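PDB 3OKG: restriction endonuclease S subunits from Thermoanaerobacter tengcongensis, which probably binds DNA as the specificity (S) subunit of a type I restriction-modification system, working together with M subunits. Local coordinates for residues Gly227-Met241 and Ile350-Pro364. Sequence-based numbering, arbitrary orientation.
Sequences GWRWVRLGEVCDIIM and ITKKDLQNVFIPLPP
Val231 and Ile360 exchange paired backbone hydrogen bonds, Val231 N to Ile360 O at 3.1 Å and Ile360 N to Val231 O at 2.9 Å, and with the Arg229-Leu362 pair they make a two-stranded antiparallel sheet of strands 229-232 and 359-362, more than 100 residues apart in sequence, within the second DNA-specificity domain. Past the strands, two further backbone bonds follow, Leu233 N to Val358 O and Gly234 N to Gln356 O, the latter residue in helix 352-357. At the other end a water donates to both Gly227 O and Leu362 O.

Two prolines make CH-pi contacts over tryptophan faces: Pro361 CB sits off-centre above the six-membered ring of Trp230, whose indole NE1 hydrogen-bonds to Ala222 O, while Pro363 CG lies 3.4 Å from the centroid of the Trp228 six-membered ring, 3° off its normal. Replacing Trp228 by an alanine would probably uncover Pro363 and open a gap beside Ile371 of helix 365-388. Arg232 lays CG, anti to its carbonyl carbon (chi1 -64°), over the Phe359 ring. Farther along, Ile239 CD1 presses tightly on Leu355 CB at 3.5 Å, and the bent Met241 side chain brings CE to within 3.7 Å of Leu355 CD2.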
ATOM      1  N   GLY A 227      31.992 -21.102  26.033  1.00 26.43           N
ATOM      2  CA  GLY A 227      32.769 -20.964  24.811  1.00 34.69           C
ATOM      3  C   GLY A 227      32.524 -19.637  24.112  1.00 43.37           C
ATOM      4  O   GLY A 227      33.360 -19.152  23.356  1.00 31.55           O
ATOM      5  N   TRP A 228      31.359 -19.056  24.352  1.00 33.09           N
ATOM      6  CA  TRP A 228      31.103 -17.689  23.932  1.00 38.59           C
ATOM      7  C   TRP A 228      31.867 -16.855  24.936  1.00 42.62           C
ATOM      8  O   TRP A 228      32.113 -17.308  26.053  1.00 37.69           O
ATOM      9  CB  TRP A 228      29.620 -17.343  24.088  1.00 33.97           C
ATOM     10  CG  TRP A 228      28.648 -17.955  23.094  1.00 34.46           C
ATOM     11  CD1 TRP A 228      28.684 -19.212  22.551  1.00 30.91           C
ATOM     12  CD2 TRP A 228      27.458 -17.325  22.576  1.00 25.70           C
ATOM     13  NE1 TRP A 228      27.600 -19.390  21.706  1.00 27.70           N
ATOM     14  CE2 TRP A 228      26.825 -18.257  21.726  1.00 23.68           C
ATOM     15  CE3 TRP A 228      26.866 -16.066  22.764  1.00 25.39           C
ATOM     16  CZ2 TRP A 228      25.634 -17.957  21.034  1.00 27.13           C
ATOM     17  CZ3 TRP A 228      25.674 -15.775  22.086  1.00 29.06           C
ATOM     18  CH2 TRP A 228      25.077 -16.720  21.239  1.00 27.63           C
ATOM     19  N   ARG A 229      32.226 -15.634  24.569  1.00 27.92           N
ATOM     20  CA  ARG A 229      32.818 -14.712  25.527  1.00 34.65           C
ATOM     21  C   ARG A 229      32.201 -13.344  25.389  1.00 37.40           C
ATOM     22  O   ARG A 229      31.895 -12.899  24.267  1.00 28.93           O
ATOM     23  CB  ARG A 229      34.329 -14.580  25.300  1.00 40.35           C
ATOM     24  CG  ARG A 229      35.164 -15.780  25.711  1.00 53.81           C
ATOM     25  CD  ARG A 229      36.623 -15.608  25.283  1.00 37.62           C
ATOM     26  NE  ARG A 229      36.703 -15.364  23.847  1.00 58.31           N
ATOM     27  CZ  ARG A 229      37.261 -14.292  23.295  1.00 66.03           C
ATOM     28  NH1 ARG A 229      37.820 -13.364  24.065  1.00 49.47           N
ATOM     29  NH2 ARG A 229      37.275 -14.159  21.971  1.00 50.12           N
ATOM     30  N   TRP A 230      32.030 -12.670  26.520  1.00 23.28           N
ATOM     31  CA  TRP A 230      31.764 -11.246  26.507  1.00 23.73           C
ATOM     32  C   TRP A 230      33.039 -10.461  26.173  1.00 35.23           C
ATOM     33  O   TRP A 230      34.005 -10.511  26.926  1.00 27.23           O
ATOM     34  CB  TRP A 230      31.248 -10.805  27.859  1.00 23.35           C
ATOM     35  CG  TRP A 230      29.810 -11.101  28.060  1.00 36.31           C
ATOM     36  CD1 TRP A 230      29.263 -12.035  28.908  1.00 28.21           C
ATOM     37  CD2 TRP A 230      28.716 -10.475  27.386  1.00 27.48           C
ATOM     38  NE1 TRP A 230      27.890 -11.999  28.818  1.00 31.50           N
ATOM     39  CE2 TRP A 230      27.528 -11.062  27.881  1.00 37.46           C
ATOM     40  CE3 TRP A 230      28.622  -9.469  26.418  1.00 31.58           C
ATOM     41  CZ2 TRP A 230      26.260 -10.682  27.426  1.00 24.04           C
ATOM     42  CZ3 TRP A 230      27.364  -9.082  25.970  1.00 32.22           C
ATOM     43  CH2 TRP A 230      26.196  -9.695  26.478  1.00 30.97           C
ATOM     44  N   VAL A 231      33.048  -9.738  25.055  1.00 27.21           N
ATOM     45  CA  VAL A 231      34.207  -8.910  24.685  1.00 22.85           C
ATOM     46  C   VAL A 231      33.804  -7.463  24.486  1.00 33.74           C
ATOM     47  O   VAL A 231      32.632  -7.157  24.260  1.00 27.87           O
ATOM     48  CB  VAL A 231      34.901  -9.418  23.409  1.00 26.28           C
ATOM     49  CG1 VAL A 231      35.338 -10.872  23.573  1.00 22.68           C
ATOM     50  CG2 VAL A 231      33.963  -9.282  22.199  1.00 26.23           C
ATOM     51  N   ARG A 232      34.783  -6.566  24.541  1.00 24.24           N
ATOM     52  CA  ARG A 232      34.556  -5.163  24.213  1.00 23.84           C
ATOM     53  C   ARG A 232      34.771  -4.976  22.715  1.00 20.51           C
ATOM     54  O   ARG A 232      35.754  -5.468  22.163  1.00 24.57           O
ATOM     55  CB  ARG A 232      35.506  -4.263  25.003  1.00 29.07           C
ATOM     56  CG  ARG A 232      35.303  -4.316  26.508  1.00 37.75           C
ATOM     57  CD  ARG A 232      36.466  -3.671  27.245  1.00 30.74           C
ATOM     58  NE  ARG A 232      37.752  -4.214  26.819  1.00 69.26           N
ATOM     59  CZ  ARG A 232      38.320  -5.294  27.348  1.00 32.75           C
ATOM     60  NH1 ARG A 232      39.493  -5.717  26.898  1.00 30.69           N
ATOM     61  NH2 ARG A 232      37.715  -5.950  28.329  1.00 37.04           N
ATOM     62  N   LEU A 233      33.853  -4.276  22.053  1.00 24.62           N
ATOM     63  CA  LEU A 233      33.919  -4.157  20.596  1.00 23.70           C
ATOM     64  C   LEU A 233      35.347  -3.804  20.164  1.00 22.39           C
ATOM     65  O   LEU A 233      35.848  -4.321  19.155  1.00 27.67           O
ATOM     66  CB  LEU A 233      32.952  -3.068  20.109  1.00 28.53           C
ATOM     67  CG  LEU A 233      32.760  -2.966  18.598  1.00 36.79           C
ATOM     68  CD1 LEU A 233      32.362  -4.327  18.008  1.00 31.06           C
ATOM     69  CD2 LEU A 233      31.722  -1.895  18.277  1.00 28.33           C
ATOM     70  N   GLY A 234      35.990  -2.911  20.913  1.00 28.93           N
ATOM     71  CA  GLY A 234      37.386  -2.549  20.646  1.00 26.63           C
ATOM     72  C   GLY A 234      38.316  -3.745  20.466  1.00 35.05           C
ATOM     73  O   GLY A 234      39.276  -3.687  19.703  1.00 24.68           O
ATOM     74  N   GLU A 235      38.033  -4.855  21.147  1.00 26.58           N
ATOM     75  CA  GLU A 235      38.915  -6.029  21.067  1.00 24.36           C
ATOM     76  C   GLU A 235      38.830  -6.792  19.765  1.00 28.25           C
ATOM     77  O   GLU A 235      39.783  -7.472  19.374  1.00 25.67           O
ATOM     78  CB  GLU A 235      38.559  -7.044  22.163  1.00 24.24           C
ATOM     79  CG  GLU A 235      38.644  -6.548  23.580  1.00 29.69           C
ATOM     80  CD  GLU A 235      38.391  -7.671  24.556  1.00 35.57           C
ATOM     81  OE1 GLU A 235      39.228  -8.606  24.607  1.00 30.23           O
ATOM     82  OE2 GLU A 235      37.353  -7.621  25.252  1.00 26.88           O
ATOM     83  N   VAL A 236      37.659  -6.755  19.128  1.00 23.21           N
ATOM     84  CA  VAL A 236      37.425  -7.589  17.960  1.00 22.85           C
ATOM     85  C   VAL A 236      37.043  -6.745  16.713  1.00 24.76           C
ATOM     86  O   VAL A 236      36.557  -7.273  15.711  1.00 28.72           O
ATOM     87  CB  VAL A 236      36.330  -8.632  18.301  1.00 23.50           C
ATOM     88  CG1 VAL A 236      36.839  -9.556  19.440  1.00 26.28           C
ATOM     89  CG2 VAL A 236      35.069  -7.918  18.774  1.00 22.54           C
ATOM     90  N   CYS A 237      37.299  -5.444  16.784  1.00 30.94           N
ATOM     91  CA  CYS A 237      36.865  -4.518  15.741  1.00 32.42           C
ATOM     92  C   CYS A 237      37.781  -3.293  15.690  1.00 33.29           C
ATOM     93  O   CYS A 237      38.087  -2.690  16.728  1.00 29.07           O
ATOM     94  CB  CYS A 237      35.413  -4.095  16.012  1.00 29.67           C
ATOM     95  SG  CYS A 237      34.547  -3.399  14.585  1.00 38.61           S
ATOM     96  N   ASP A 238      38.243  -2.939  14.489  1.00 29.52           N
ATOM     97  CA  ASP A 238      38.968  -1.680  14.306  1.00 32.97           C
ATOM     98  C   ASP A 238      37.938  -0.570  14.196  1.00 40.47           C
ATOM     99  O   ASP A 238      36.961  -0.697  13.447  1.00 32.09           O
ATOM    100  CB  ASP A 238      39.809  -1.705  13.031  1.00 32.09           C
ATOM    101  CG  ASP A 238      40.883  -2.768  13.062  1.00 44.85           C
ATOM    102  OD1 ASP A 238      41.379  -3.073  14.159  1.00 45.30           O
ATOM    103  OD2 ASP A 238      41.228  -3.301  11.990  1.00 63.94           O
ATOM    104  N   ILE A 239      38.140   0.506  14.950  1.00 27.81           N
ATOM    105  CA  ILE A 239      37.210   1.625  14.940  1.00 26.24           C
ATOM    106  C   ILE A 239      37.916   2.879  14.429  1.00 38.32           C
ATOM    107  O   ILE A 239      38.977   3.251  14.923  1.00 33.49           O
ATOM    108  CB  ILE A 239      36.638   1.883  16.330  1.00 25.72           C
ATOM    109  CG1 ILE A 239      35.940   0.616  16.853  1.00 31.14           C
ATOM    110  CG2 ILE A 239      35.666   3.027  16.300  1.00 32.71           C
ATOM    111  CD1 ILE A 239      35.252   0.818  18.174  1.00 48.20           C
ATOM    112  N   ILE A 240      37.300   3.525  13.453  1.00 32.62           N
ATOM    113  CA  ILE A 240      37.873   4.660  12.729  1.00 37.10           C
ATOM    114  C   ILE A 240      36.869   5.816  12.802  1.00 48.66           C
ATOM    115  O   ILE A 240      35.783   5.710  12.244  1.00 39.83           O
ATOM    116  CB  ILE A 240      38.040   4.270  11.241  1.00 47.13           C
ATOM    117  CG1 ILE A 240      38.975   3.063  11.094  1.00 44.59           C
ATOM    118  CG2 ILE A 240      38.513   5.448  10.399  1.00 48.60           C
ATOM    119  CD1 ILE A 240      38.251   1.712  10.973  1.00 55.71           C
ATOM    120  N   MET A 241      37.193   6.902  13.504  1.00 29.90           N
ATOM    121  CA  MET A 241      36.276   8.044  13.550  1.00 35.69           C
ATOM    122  C   MET A 241      36.495   8.905  12.299  1.00 40.25           C
ATOM    123  O   MET A 241      37.623   9.269  11.991  1.00 37.56           O
ATOM    124  CB  MET A 241      36.504   8.904  14.792  1.00 41.23           C
ATOM    125  CG  MET A 241      36.340   8.210  16.135  1.00 57.79           C
ATOM    126  SD  MET A 241      34.686   7.562  16.416  1.00 43.24           S
ATOM    127  CE  MET A 241      34.891   5.952  15.693  1.00 72.22           C
ATOM    128  N   ILE A 350      29.104  10.441  19.478  1.00 79.09           N
ATOM    129  CA  ILE A 350      29.645   9.161  19.904  1.00 68.83           C
ATOM    130  C   ILE A 350      31.163   9.182  19.747  1.00 51.44           C
ATOM    131  O   ILE A 350      31.677   9.399  18.652  1.00 58.45           O
ATOM    132  CB  ILE A 350      29.024   7.993  19.095  1.00 53.21           C
ATOM    133  CG1 ILE A 350      27.633   7.670  19.624  1.00 75.30           C
ATOM    134  CG2 ILE A 350      29.865   6.737  19.213  1.00 52.86           C
ATOM    135  CD1 ILE A 350      27.646   7.074  21.017  1.00 78.92           C
ATOM    136  N   THR A 351      31.873   8.960  20.849  1.00 58.84           N
ATOM    137  CA  THR A 351      33.328   8.972  20.828  1.00 44.78           C
ATOM    138  C   THR A 351      33.883   7.588  20.514  1.00 46.77           C
ATOM    139  O   THR A 351      33.216   6.572  20.739  1.00 46.31           O
ATOM    140  CB  THR A 351      33.893   9.416  22.184  1.00 57.31           C
ATOM    141  OG1 THR A 351      35.261   9.815  22.031  1.00 74.76           O
ATOM    142  CG2 THR A 351      33.816   8.281  23.192  1.00 39.64           C
ATOM    143  N   LYS A 352      35.106   7.553  19.993  1.00 44.07           N
ATOM    144  CA  LYS A 352      35.811   6.296  19.776  1.00 42.32           C
ATOM    145  C   LYS A 352      35.754   5.418  21.025  1.00 45.30           C
ATOM    146  O   LYS A 352      35.430   4.236  20.954  1.00 37.40           O
ATOM    147  CB  LYS A 352      37.269   6.559  19.400  1.00 39.04           C
ATOM    148  CG  LYS A 352      37.967   5.375  18.749  1.00 37.34           C
ATOM    149  CD  LYS A 352      39.431   5.679  18.512  1.00 47.04           C
ATOM    150  CE  LYS A 352      40.049   4.713  17.515  1.00 55.04           C
ATOM    151  NZ  LYS A 352      41.132   5.359  16.705  1.00 63.97           N
ATOM    152  N   LYS A 353      36.074   5.997  22.176  1.00 34.17           N
ATOM    153  CA  LYS A 353      36.091   5.217  23.400  1.00 47.14           C
ATOM    154  C   LYS A 353      34.729   4.582  23.687  1.00 41.40           C
ATOM    155  O   LYS A 353      34.660   3.409  24.038  1.00 32.25           O
ATOM    156  CB  LYS A 353      36.588   6.056  24.576  1.00 46.97           C
ATOM    157  CG  LYS A 353      37.993   5.685  25.023  1.00 49.76           C
ATOM    158  CD  LYS A 353      37.965   4.377  25.820  1.00 71.48           C
ATOM    159  CE  LYS A 353      39.169   4.227  26.744  1.00 77.64           C
ATOM    160  NZ  LYS A 353      38.864   3.319  27.902  1.00 58.72           N
ATOM    161  N   ASP A 354      33.657   5.349  23.510  1.00 38.93           N
ATOM    162  CA  ASP A 354      32.300   4.819  23.633  1.00 43.07           C
ATOM    163  C   ASP A 354      32.144   3.533  22.829  1.00 39.04           C
ATOM    164  O   ASP A 354      31.793   2.487  23.377  1.00 41.87           O
ATOM    165  CB  ASP A 354      31.277   5.849  23.152  1.00 44.01           C
ATOM    166  CG  ASP A 354      31.157   7.032  24.092  1.00 59.30           C
ATOM    167  OD1 ASP A 354      31.691   6.945  25.223  1.00 58.83           O
ATOM    168  OD2 ASP A 354      30.532   8.045  23.702  1.00 45.76           O
ATOM    169  N   LEU A 355      32.429   3.620  21.534  1.00 29.05           N
ATOM    170  CA  LEU A 355      32.276   2.487  20.634  1.00 36.48           C
ATOM    171  C   LEU A 355      33.143   1.329  21.061  1.00 41.46           C
ATOM    172  O   LEU A 355      32.702   0.189  21.062  1.00 35.53           O
ATOM    173  CB  LEU A 355      32.653   2.880  19.212  1.00 34.33           C
ATOM    174  CG  LEU A 355      31.545   3.104  18.182  1.00 52.28           C
ATOM    175  CD1 LEU A 355      30.210   3.386  18.838  1.00 50.85           C
ATOM    176  CD2 LEU A 355      31.945   4.209  17.214  1.00 34.48           C
ATOM    177  N   GLN A 356      34.388   1.620  21.413  1.00 29.92           N
ATOM    178  CA  GLN A 356      35.312   0.565  21.801  1.00 30.01           C
ATOM    179  C   GLN A 356      34.840  -0.150  23.072  1.00 28.96           C
ATOM    180  O   GLN A 356      35.162  -1.320  23.285  1.00 36.58           O
ATOM    181  CB  GLN A 356      36.712   1.139  22.036  1.00 38.93           C
ATOM    182  CG  GLN A 356      37.442   1.617  20.779  1.00 29.79           C
ATOM    183  CD  GLN A 356      38.810   2.199  21.105  1.00 46.61           C
ATOM    184  OE1 GLN A 356      39.011   2.759  22.182  1.00 37.70           O
ATOM    185  NE2 GLN A 356      39.755   2.062  20.181  1.00 46.80           N
ATOM    186  N   ASN A 357      34.090   0.561  23.913  1.00 35.74           N
ATOM    187  CA  ASN A 357      33.707   0.048  25.229  1.00 35.99           C
ATOM    188  C   ASN A 357      32.399  -0.739  25.250  1.00 36.86           C
ATOM    189  O   ASN A 357      32.042  -1.319  26.278  1.00 43.98           O
ATOM    190  CB  ASN A 357      33.577   1.201  26.219  1.00 37.39           C
ATOM    191  CG  ASN A 357      34.906   1.647  26.770  1.00 54.85           C
ATOM    192  OD1 ASN A 357      35.899   0.929  26.672  1.00 39.89           O
ATOM    193  ND2 ASN A 357      34.928   2.836  27.370  1.00 44.63           N
ATOM    194  N   VAL A 358      31.675  -0.718  24.137  1.00 34.20           N
ATOM    195  CA  VAL A 358      30.435  -1.489  23.985  1.00 32.32           C
ATOM    196  C   VAL A 358      30.719  -2.967  24.175  1.00 26.46           C
ATOM    197  O   VAL A 358      31.533  -3.528  23.445  1.00 23.57           O
ATOM    198  CB  VAL A 358      29.861  -1.278  22.562  1.00 34.19           C
ATOM    199  CG1 VAL A 358      28.677  -2.200  22.312  1.00 30.99           C
ATOM    200  CG2 VAL A 358      29.473   0.190  22.366  1.00 37.30           C
ATOM    201  N   PHE A 359      30.069  -3.622  25.142  1.00 24.06           N
ATOM    202  CA  PHE A 359      30.195  -5.080  25.229  1.00 25.02           C
ATOM    203  C   PHE A 359      29.318  -5.796  24.192  1.00 23.49           C
ATOM    204  O   PHE A 359      28.204  -5.371  23.951  1.00 22.52           O
ATOM    205  CB  PHE A 359      29.835  -5.588  26.630  1.00 34.28           C
ATOM    206  CG  PHE A 359      31.020  -5.680  27.543  1.00 29.20           C
ATOM    207  CD1 PHE A 359      31.901  -6.759  27.445  1.00 30.32           C
ATOM    208  CD2 PHE A 359      31.284  -4.667  28.448  1.00 32.83           C
ATOM    209  CE1 PHE A 359      33.022  -6.843  28.270  1.00 32.28           C
ATOM    210  CE2 PHE A 359      32.393  -4.738  29.275  1.00 31.32           C
ATOM    211  CZ  PHE A 359      33.266  -5.833  29.181  1.00 34.30           C
ATOM    212  N   ILE A 360      29.829  -6.884  23.616  1.00 21.85           N
ATOM    213  CA  ILE A 360      29.071  -7.697  22.665  1.00 24.71           C
ATOM    214  C   ILE A 360      29.326  -9.163  22.979  1.00 30.27           C
ATOM    215  O   ILE A 360      30.465  -9.543  23.277  1.00 25.14           O
ATOM    216  CB  ILE A 360      29.489  -7.354  21.184  1.00 25.15           C
ATOM    217  CG1 ILE A 360      28.667  -8.150  20.143  1.00 22.75           C
ATOM    218  CG2 ILE A 360      31.010  -7.575  20.956  1.00 22.23           C
ATOM    219  CD1 ILE A 360      28.996  -7.717  18.669  1.00 23.72           C
ATOM    220  N   PRO A 361      28.274 -10.006  22.922  1.00 23.86           N
ATOM    221  CA  PRO A 361      28.543 -11.417  23.190  1.00 21.64           C
ATOM    222  C   PRO A 361      29.157 -12.011  21.934  1.00 25.23           C
ATOM    223  O   PRO A 361      28.743 -11.720  20.815  1.00 25.33           O
ATOM    224  CB  PRO A 361      27.142 -12.024  23.415  1.00 33.95           C
ATOM    225  CG  PRO A 361      26.125 -10.945  22.980  1.00 31.10           C
ATOM    226  CD  PRO A 361      26.904  -9.765  22.436  1.00 25.65           C
ATOM    227  N   LEU A 362      30.148 -12.852  22.105  1.00 19.87           N
ATOM    228  CA  LEU A 362      30.909 -13.309  20.977  1.00 15.31           C
ATOM    229  C   LEU A 362      31.004 -14.815  20.936  1.00 31.96           C
ATOM    230  O   LEU A 362      31.854 -15.400  21.630  1.00 25.58           O
ATOM    231  CB  LEU A 362      32.326 -12.675  20.985  1.00 22.18           C
ATOM    232  CG  LEU A 362      33.113 -12.900  19.685  1.00 27.35           C
ATOM    233  CD1 LEU A 362      32.636 -11.913  18.576  1.00 25.70           C
ATOM    234  CD2 LEU A 362      34.619 -12.763  19.918  1.00 27.14           C
ATOM    235  N   PRO A 363      30.134 -15.450  20.119  1.00 24.28           N
ATOM    236  CA  PRO A 363      30.216 -16.882  19.851  1.00 22.30           C
ATOM    237  C   PRO A 363      31.414 -17.182  18.977  1.00 28.10           C
ATOM    238  O   PRO A 363      31.976 -16.262  18.374  1.00 29.47           O
ATOM    239  CB  PRO A 363      28.939 -17.173  19.022  1.00 26.80           C
ATOM    240  CG  PRO A 363      28.059 -15.948  19.181  1.00 26.66           C
ATOM    241  CD  PRO A 363      29.043 -14.816  19.355  1.00 26.10           C
ATOM    242  N   PRO A 364      31.784 -18.462  18.876  1.00 29.08           N
ATOM    243  CA  PRO A 364      32.726 -18.874  17.839  1.00 32.69           C
ATOM    244  C   PRO A 364      32.141 -18.517  16.465  1.00 35.30           C
ATOM    245  O   PRO A 364      30.924 -18.408  16.306  1.00 31.51           O
ATOM    246  CB  PRO A 364      32.806 -20.391  18.007  1.00 34.57           C
ATOM    247  CG  PRO A 364      32.313 -20.668  19.397  1.00 33.22           C
ATOM    248  CD  PRO A 364      31.349 -19.579  19.735  1.00 32.77           C
TER
HETATM  249  O   HOH W   1      34.113 -17.094  21.375  1.00 45.05           O